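Local coordinates for protein UL37 (Suid herpesvirus 1, PDB 4K70) that serves as an inner tegument protein of the herpesvirus particle, its N-terminal half being the part described here, and probably takes part in controlling viral trafficking, at residues R396-T399 against D400-T404; V153-P156 against E157-A160; L473-R476 against A477-W481. All coordinates share one frame; numbering follows the deposited sequence.

Overall arrangement
Following the chain from the N terminus, contact 2 comes first, then contact 1 and finally contact 3. Each lies within a few successive residues, so none closes a long loop, and the three follow in series without nesting or crossing. Contact 2 leads from a loop into the short helix 156-159, which packs against helices 175-188, 191-201 and 333-342. Contact 1 lies on helix 392-402, against helices 366-385 and 422-431, while contact 3 forms the end of helix 464-481. Contacts 1 and 3 approach to about 5 Å between nearest atoms without touching; Arg480 and Trp481 of contact 3 rest on Leu392, in the helix of contact 1.

Contact 1 (R396-T399 against D400-T404); sequences RAYT and DVADT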
loop_
_atom_site.group_PDB
_atom_site.type_symbol
_atom_site.label_atom_id
_atom_site.label_comp_id
_atom_site.label_asym_id
_atom_site.label_seq_id
_atom_site.Cartn_x
_atom_site.Cartn_y
_atom_site.Cartn_z
ATOM N N ARG A 396 5.467 6.659 -4.856
ATOM C CA ARG A 396 6.252 6.080 -5.939
ATOM C C ARG A 396 5.452 5.088 -6.785
ATOM O O ARG A 396 5.567 5.083 -8.006
ATOM C CB ARG A 396 7.487 5.376 -5.359
ATOM C CG ARG A 396 8.534 6.322 -4.757
ATOM C CD ARG A 396 9.606 5.544 -3.980
ATOM N NE ARG A 396 10.718 6.397 -3.555
ATOM C CZ ARG A 396 11.631 6.040 -2.651
ATOM N NH1 ARG A 396 11.556 4.851 -2.062
ATOM N NH2 ARG A 396 12.610 6.877 -2.325
ATOM N N ALA A 397 4.667 4.229 -6.135
ATOM C CA ALA A 397 3.868 3.244 -6.869
ATOM C C ALA A 397 2.796 3.944 -7.707
ATOM O O ALA A 397 2.503 3.526 -8.824
ATOM C CB ALA A 397 3.223 2.274 -5.926
ATOM N N TYR A 398 2.220 5.013 -7.160
ATOM C CA TYR A 398 1.189 5.779 -7.871
ATOM C C TYR A 398 1.752 6.496 -9.094
ATOM O O TYR A 398 1.175 6.457 -10.174
ATOM C CB TYR A 398 0.549 6.803 -6.929
ATOM C CG TYR A 398 -0.540 7.640 -7.595
ATOM C CD1 TYR A 398 -1.856 7.201 -7.617
ATOM C CD2 TYR A 398 -0.248 8.852 -8.205
ATOM C CE1 TYR A 398 -2.859 7.952 -8.227
ATOM C CE2 TYR A 398 -1.260 9.614 -8.827
ATOM C CZ TYR A 398 -2.557 9.154 -8.821
ATOM O OH TYR A 398 -3.579 9.898 -9.414
ATOM N N THR A 399 2.883 7.162 -8.915
ATOM C CA THR A 399 3.558 7.856 -10.008
ATOM C C THR A 399 3.868 6.906 -11.170
ATOM O O THR A 399 3.620 7.225 -12.334
ATOM C CB THR A 399 4.836 8.540 -9.477
ATOM O OG1 THR A 399 4.454 9.533 -8.519
ATOM C CG2 THR A 399 5.634 9.212 -10.589
ATOM N N ASP A 400 4.393 5.729 -10.842
ATOM C CA ASP A 400 4.649 4.692 -11.835
ATOM C C ASP A 400 3.405 4.337 -12.649
ATOM O O ASP A 400 3.460 4.259 -13.866
ATOM C CB ASP A 400 5.178 3.428 -11.160
ATOM C CG ASP A 400 6.692 3.460 -10.952
ATOM O OD1 ASP A 400 7.330 4.455 -11.362
ATOM O OD2 ASP A 400 7.241 2.473 -10.399
ATOM N N VAL A 401 2.292 4.106 -11.965
ATOM C CA VAL A 401 1.040 3.800 -12.630
ATOM C C VAL A 401 0.544 4.998 -13.452
ATOM O O VAL A 401 0.143 4.839 -14.603
ATOM C CB VAL A 401 -0.039 3.359 -11.612
ATOM C CG1 VAL A 401 -1.421 3.391 -12.246
ATOM C CG2 VAL A 401 0.280 1.961 -11.046
ATOM N N ALA A 402 0.601 6.191 -12.861
ATOM C CA ALA A 402 0.133 7.416 -13.518
ATOM C C ALA A 402 0.860 7.699 -14.833
ATOM O O ALA A 402 0.258 8.192 -15.794
ATOM C CB ALA A 402 0.277 8.596 -12.582
ATOM N N ASP A 403 2.154 7.388 -14.862
ATOM C CA ASP A 403 2.976 7.562 -16.062
ATOM C C ASP A 403 2.562 6.666 -17.229
ATOM O O ASP A 403 2.964 6.922 -18.358
ATOM C CB ASP A 403 4.462 7.298 -15.763
ATOM C CG ASP A 403 5.101 8.391 -14.916
ATOM O OD1 ASP A 403 4.572 9.520 -14.913
ATOM O OD2 ASP A 403 6.142 8.121 -14.260
ATOM N N THR A 404 1.804 5.604 -16.970
ATOM C CA THR A 404 1.429 4.684 -18.053
ATOM C C THR A 404 0.092 5.057 -18.680
ATOM O O THR A 404 -0.284 4.507 -19.708
ATOM C CB THR A 404 1.314 3.220 -17.583
ATOM O OG1 THR A 404 0.201 3.085 -16.680
ATOM C CG2 THR A 404 2.607 2.755 -16.885
#
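Thr399 and Asp403 lie one turn apart near the end of helix 392-402, joined through the backbone by Asp403 N, which donates to Thr399 O over 2.9 Å. Their side chains run next to each other in the same direction, bringing the methyl CG2 of Thr399 to 3.9 Å from Asp403 OD2. The methyl faces this neighbour because OG1 is turned back beside the backbone N (chi1 -63°), where it hydrogen-bonds to Val395 O in the preceding turn. Three residues earlier, the same i to i+4 bond joins Asp400 N to Arg396 O at 3.1 Å. With chi1 at -85° the carboxylate of Asp400 also lies on the side of the backbone N, with CG 3.5 Å from Arg396 O. Tyr398 makes the apolar part of the contact. Ala402 N meets Tyr398 O at 2.8 Å, and the ring lies obliquely beside the alanine methyl, with CE2 4.2 Å from Ala402 CB. Beyond the helix the ring packs on Leu384, Val427, Arg428 and Pro433, while Val401 leans on helix 366-385, including Arg383 of a calcium site. At Thr404, Val401 O accepts from both N and OG1, the hydroxyl at 2.7 Å. The exposed side thus brings the carboxylates of Asp400 and Asp403 near carbonyl oxygens, and Asp403 OD2 and Thr399 O, both acceptors, cannot bond; this is probably mildly unfavourable for the charges, though solvent is likely to dampen it, whereas the Tyr398 side is held by apolar packing.

Contact 2 (V153-P156 against E157-A160); sequences VVPP and EQTA
Between Pro155 and Gln158 the backbone switches from extended to helical, psi falling from 131° at Pro155 to -29° at Pro156, and Gln158 N closes the turn on Pro155 O at 2.9 Å. This is a type I turn that opens the short, weakly bonded helix 156-159; the donor sits above the plane of the Pro155 carbonyl. With no N-H of its own, Pro156 suits this first turn. Both side chains that follow lead back toward the residues before them, Gln158 as an extended chain, Glu157 through a bend. Gln158 carries its amide slantwise past the ring of Pro155, OE1 lying 3.5 Å from Pro155 CD. The other end of the amide, NE2, is 3.9 Å from Val154 CG1, and these two side chains cross at nearly a right angle. Glu157 takes a different route: the bend at chi2 (100°) brings its carboxylate back beside Pro156 and up to Pro155, with OE1 3.5 Å from Pro155 CB and OE2 3.4 Å from Pro156 CD. The contact buries OE2 without any polar partner in the model, which would probably make a negative charge there less comfortable. Around the turn, Pro156 packs on Leu192, Pro333 and Tyr388, while Val153 joins Arg199 in a sodium site. The helix does not close its next turn directly. One water is inserted between Pro156 O and Ala160 N, giving a hydrogen to the carbonyl over a short 2.5 Å and accepting the hydrogen of Ala160 N at 2.8 Å.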
loop_
_atom_site.group_PDB
_atom_site.type_symbol
_atom_site.label_atom_id
_atom_site.label_comp_id
_atom_site.label_asym_id
_atom_site.label_seq_id
_atom_site.Cartn_x
_atom_site.Cartn_y
_atom_site.Cartn_z
ATOM N N VAL A 153 -14.873 -5.806 5.875
ATOM C CA VAL A 153 -14.496 -4.780 4.916
ATOM C C VAL A 153 -13.825 -3.620 5.647
ATOM O O VAL A 153 -14.451 -2.939 6.459
ATOM C CB VAL A 153 -15.717 -4.266 4.140
ATOM C CG1 VAL A 153 -15.325 -3.097 3.246
ATOM C CG2 VAL A 153 -16.336 -5.398 3.323
ATOM N N VAL A 154 -12.543 -3.412 5.365
ATOM C CA VAL A 154 -11.769 -2.374 6.033
ATOM C C VAL A 154 -11.352 -1.275 5.053
ATOM O O VAL A 154 -10.841 -1.565 3.970
ATOM C CB VAL A 154 -10.492 -2.962 6.653
ATOM C CG1 VAL A 154 -9.748 -1.892 7.414
ATOM C CG2 VAL A 154 -10.827 -4.147 7.556
ATOM N N PRO A 155 -11.556 -0.006 5.430
ATOM C CA PRO A 155 -11.044 1.054 4.553
ATOM C C PRO A 155 -9.522 0.983 4.508
ATOM O O PRO A 155 -8.902 0.894 5.559
ATOM C CB PRO A 155 -11.496 2.339 5.247
ATOM C CG PRO A 155 -12.636 1.911 6.165
ATOM C CD PRO A 155 -12.297 0.523 6.592
ATOM N N PRO A 156 -8.926 0.998 3.305
ATOM C CA PRO A 156 -7.468 0.922 3.154
ATOM C C PRO A 156 -6.716 1.951 4.012
ATOM O O PRO A 156 -5.586 1.716 4.440
ATOM C CB PRO A 156 -7.276 1.229 1.673
ATOM C CG PRO A 156 -8.503 0.673 1.044
ATOM C CD PRO A 156 -9.603 1.028 1.999
ATOM N N GLU A 157 -7.365 3.078 4.258
ATOM C CA GLU A 157 -6.756 4.211 4.940
ATOM C C GLU A 157 -6.651 3.940 6.428
ATOM O O GLU A 157 -5.807 4.505 7.119
ATOM C CB GLU A 157 -7.608 5.458 4.681
ATOM C CG GLU A 157 -8.211 5.481 3.260
ATOM C CD GLU A 157 -9.673 5.041 3.217
ATOM O OE1 GLU A 157 -10.422 5.429 4.147
ATOM O OE2 GLU A 157 -10.086 4.337 2.250
ATOM N N GLN A 158 -7.490 3.037 6.910
ATOM C CA GLN A 158 -7.623 2.778 8.333
ATOM C C GLN A 158 -6.490 1.929 8.865
ATOM O O GLN A 158 -6.131 2.003 10.044
ATOM C CB GLN A 158 -8.947 2.064 8.592
ATOM C CG GLN A 158 -9.097 1.479 9.982
ATOM C CD GLN A 158 -10.494 0.953 10.217
ATOM O OE1 GLN A 158 -11.480 1.588 9.828
ATOM N NE2 GLN A 158 -10.590 -0.215 10.840
ATOM N N THR A 159 -5.927 1.108 7.992
ATOM C CA THR A 159 -4.971 0.122 8.441
ATOM C C THR A 159 -3.699 0.721 9.050
ATOM O O THR A 159 -3.260 0.278 10.111
ATOM C CB THR A 159 -4.582 -0.832 7.308
ATOM O OG1 THR A 159 -5.768 -1.279 6.629
ATOM C CG2 THR A 159 -3.837 -2.010 7.888
ATOM N N ALA A 160 -3.106 1.708 8.375
ATOM C CA ALA A 160 -1.830 2.277 8.817
ATOM C C ALA A 160 -2.022 3.564 9.600
ATOM O O ALA A 160 -1.052 4.246 9.923
ATOM C CB ALA A 160 -0.904 2.517 7.637
HETATM O O HOH W 1 -3.583 2.490 5.702
#

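Contact 3 (L473-R476 against A477-W481); sequences LAFR and AQSRW
Arg476 and Arg480 lie one turn apart on helix 464-481, their side chains side by side and leading the same way, and Arg480 N reaches Arg476 O over 3.0 Å in a bent bond (133° at the hydrogen). From its root, Arg476 CB lies 4.2 Å from Arg480 CD. The chain runs on through CG to CD and then bends at chi3 (67°), which brings NE to 4.1 Å from the same Arg480 CD; NE also forms a salt bridge with Asp173. At the branch point, Arg476 CZ is 3.7 Å from Arg480 NE. The tip atom NH2 sits over the centre of the Arg480 guanidinium face, 3.1 Å from Arg480 CZ, with the two planes 39° apart, and makes a salt bridge with Asp175. Arg480 NE and Trp481 NE1 both turn to Asp173, so this one carboxylate gathers three donor side chains and, with Asp175, probably offsets the closeness of the two cations. Round the helix, Phe475 receives Ser479 CB over one ring face, 4.1 Å from the centroid, in a CH-pi contact. Spacing of i to i+4 thus serves twice here, and the arginine pair sharing Asp173, with Asp175 taking Arg476 NH2, is typical of a helix-borne salt-bridge network, which ties the end of helix 464-481 to the 173-175 segment.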
loop_
_atom_site.group_PDB
_atom_site.type_symbol
_atom_site.label_atom_id
_atom_site.label_comp_id
_atom_site.label_asym_id
_atom_site.label_seq_id
_atom_site.Cartn_x
_atom_site.Cartn_y
_atom_site.Cartn_z
ATOM N N LEU A 473 18.154 17.952 5.739
ATOM C CA LEU A 473 16.708 17.803 5.802
ATOM C C LEU A 473 16.024 18.344 4.556
ATOM O O LEU A 473 14.975 17.840 4.146
ATOM C CB LEU A 473 16.160 18.530 7.023
ATOM C CG LEU A 473 16.554 17.999 8.397
ATOM C CD1 LEU A 473 16.096 18.971 9.474
ATOM C CD2 LEU A 473 15.941 16.633 8.613
ATOM N N ALA A 474 16.606 19.388 3.971
ATOM C CA ALA A 474 16.055 19.993 2.766
ATOM C C ALA A 474 16.243 19.055 1.581
ATOM O O ALA A 474 15.347 18.891 0.757
ATOM C CB ALA A 474 16.715 21.330 2.498
ATOM N N PHE A 475 17.412 18.426 1.511
ATOM C CA PHE A 475 17.675 17.457 0.463
ATOM C C PHE A 475 16.691 16.300 0.567
ATOM O O PHE A 475 16.107 15.882 -0.430
ATOM C CB PHE A 475 19.104 16.944 0.553
ATOM C CG PHE A 475 19.376 15.772 -0.334
ATOM C CD1 PHE A 475 19.470 15.932 -1.705
ATOM C CD2 PHE A 475 19.540 14.504 0.204
ATOM C CE1 PHE A 475 19.721 14.850 -2.528
ATOM C CE2 PHE A 475 19.788 13.420 -0.608
ATOM C CZ PHE A 475 19.880 13.592 -1.978
ATOM N N ARG A 476 16.496 15.798 1.782
ATOM C CA ARG A 476 15.561 14.699 1.990
ATOM C C ARG A 476 14.125 15.088 1.632
ATOM O O ARG A 476 13.423 14.324 0.973
ATOM C CB ARG A 476 15.663 14.145 3.418
ATOM C CG ARG A 476 16.890 13.259 3.616
ATOM C CD ARG A 476 16.894 12.529 4.948
ATOM N NE ARG A 476 15.834 11.529 5.072
ATOM C CZ ARG A 476 16.001 10.228 4.860
ATOM N NH1 ARG A 476 17.187 9.768 4.489
ATOM N NH2 ARG A 476 14.980 9.387 5.008
ATOM N N ALA A 477 13.703 16.277 2.055
ATOM C CA ALA A 477 12.355 16.776 1.775
ATOM C C ALA A 477 12.062 16.903 0.275
ATOM O O ALA A 477 10.984 16.526 -0.190
ATOM C CB ALA A 477 12.129 18.114 2.470
ATOM N N GLN A 478 13.022 17.445 -0.469
ATOM C CA GLN A 478 12.867 17.651 -1.910
ATOM C C GLN A 478 13.024 16.339 -2.662
ATOM O O GLN A 478 12.160 15.949 -3.450
ATOM C CB GLN A 478 13.895 18.674 -2.422
ATOM C CG GLN A 478 14.116 18.658 -3.934
ATOM C CD GLN A 478 15.327 17.830 -4.348
ATOM O OE1 GLN A 478 16.354 17.823 -3.662
ATOM N NE2 GLN A 478 15.211 17.129 -5.476
ATOM N N SER A 479 14.135 15.663 -2.399
ATOM C CA SER A 479 14.488 14.435 -3.096
ATOM C C SER A 479 13.500 13.287 -2.869
ATOM O O SER A 479 13.409 12.372 -3.684
ATOM C CB SER A 479 15.894 14.003 -2.678
ATOM O OG SER A 479 16.153 12.677 -3.086
ATOM N N ARG A 480 12.767 13.329 -1.758
ATOM C CA ARG A 480 11.848 12.243 -1.416
ATOM C C ARG A 480 10.388 12.629 -1.596
ATOM O O ARG A 480 9.596 11.871 -2.156
ATOM C CB ARG A 480 12.074 11.771 0.024
ATOM C CG ARG A 480 13.218 10.787 0.198
ATOM C CD ARG A 480 13.846 10.885 1.593
ATOM N NE ARG A 480 12.984 10.397 2.670
ATOM C CZ ARG A 480 12.738 9.111 2.891
ATOM N NH1 ARG A 480 13.271 8.198 2.096
ATOM N NH2 ARG A 480 11.963 8.731 3.898
ATOM N N TRP A 481 10.029 13.813 -1.127
ATOM C CA TRP A 481 8.629 14.197 -1.084
ATOM C C TRP A 481 8.259 15.341 -2.032
ATOM O O TRP A 481 7.084 15.678 -2.165
ATOM C CB TRP A 481 8.263 14.595 0.336
ATOM C CG TRP A 481 8.553 13.538 1.362
ATOM C CD1 TRP A 481 9.642 13.466 2.190
ATOM C CD2 TRP A 481 7.735 12.409 1.676
ATOM N NE1 TRP A 481 9.541 12.366 3.005
ATOM C CE2 TRP A 481 8.382 11.698 2.705
ATOM C CE3 TRP A 481 6.517 11.928 1.182
ATOM C CZ2 TRP A 481 7.848 10.538 3.251
ATOM C CZ3 TRP A 481 5.987 10.776 1.737
ATOM C CH2 TRP A 481 6.646 10.101 2.756
#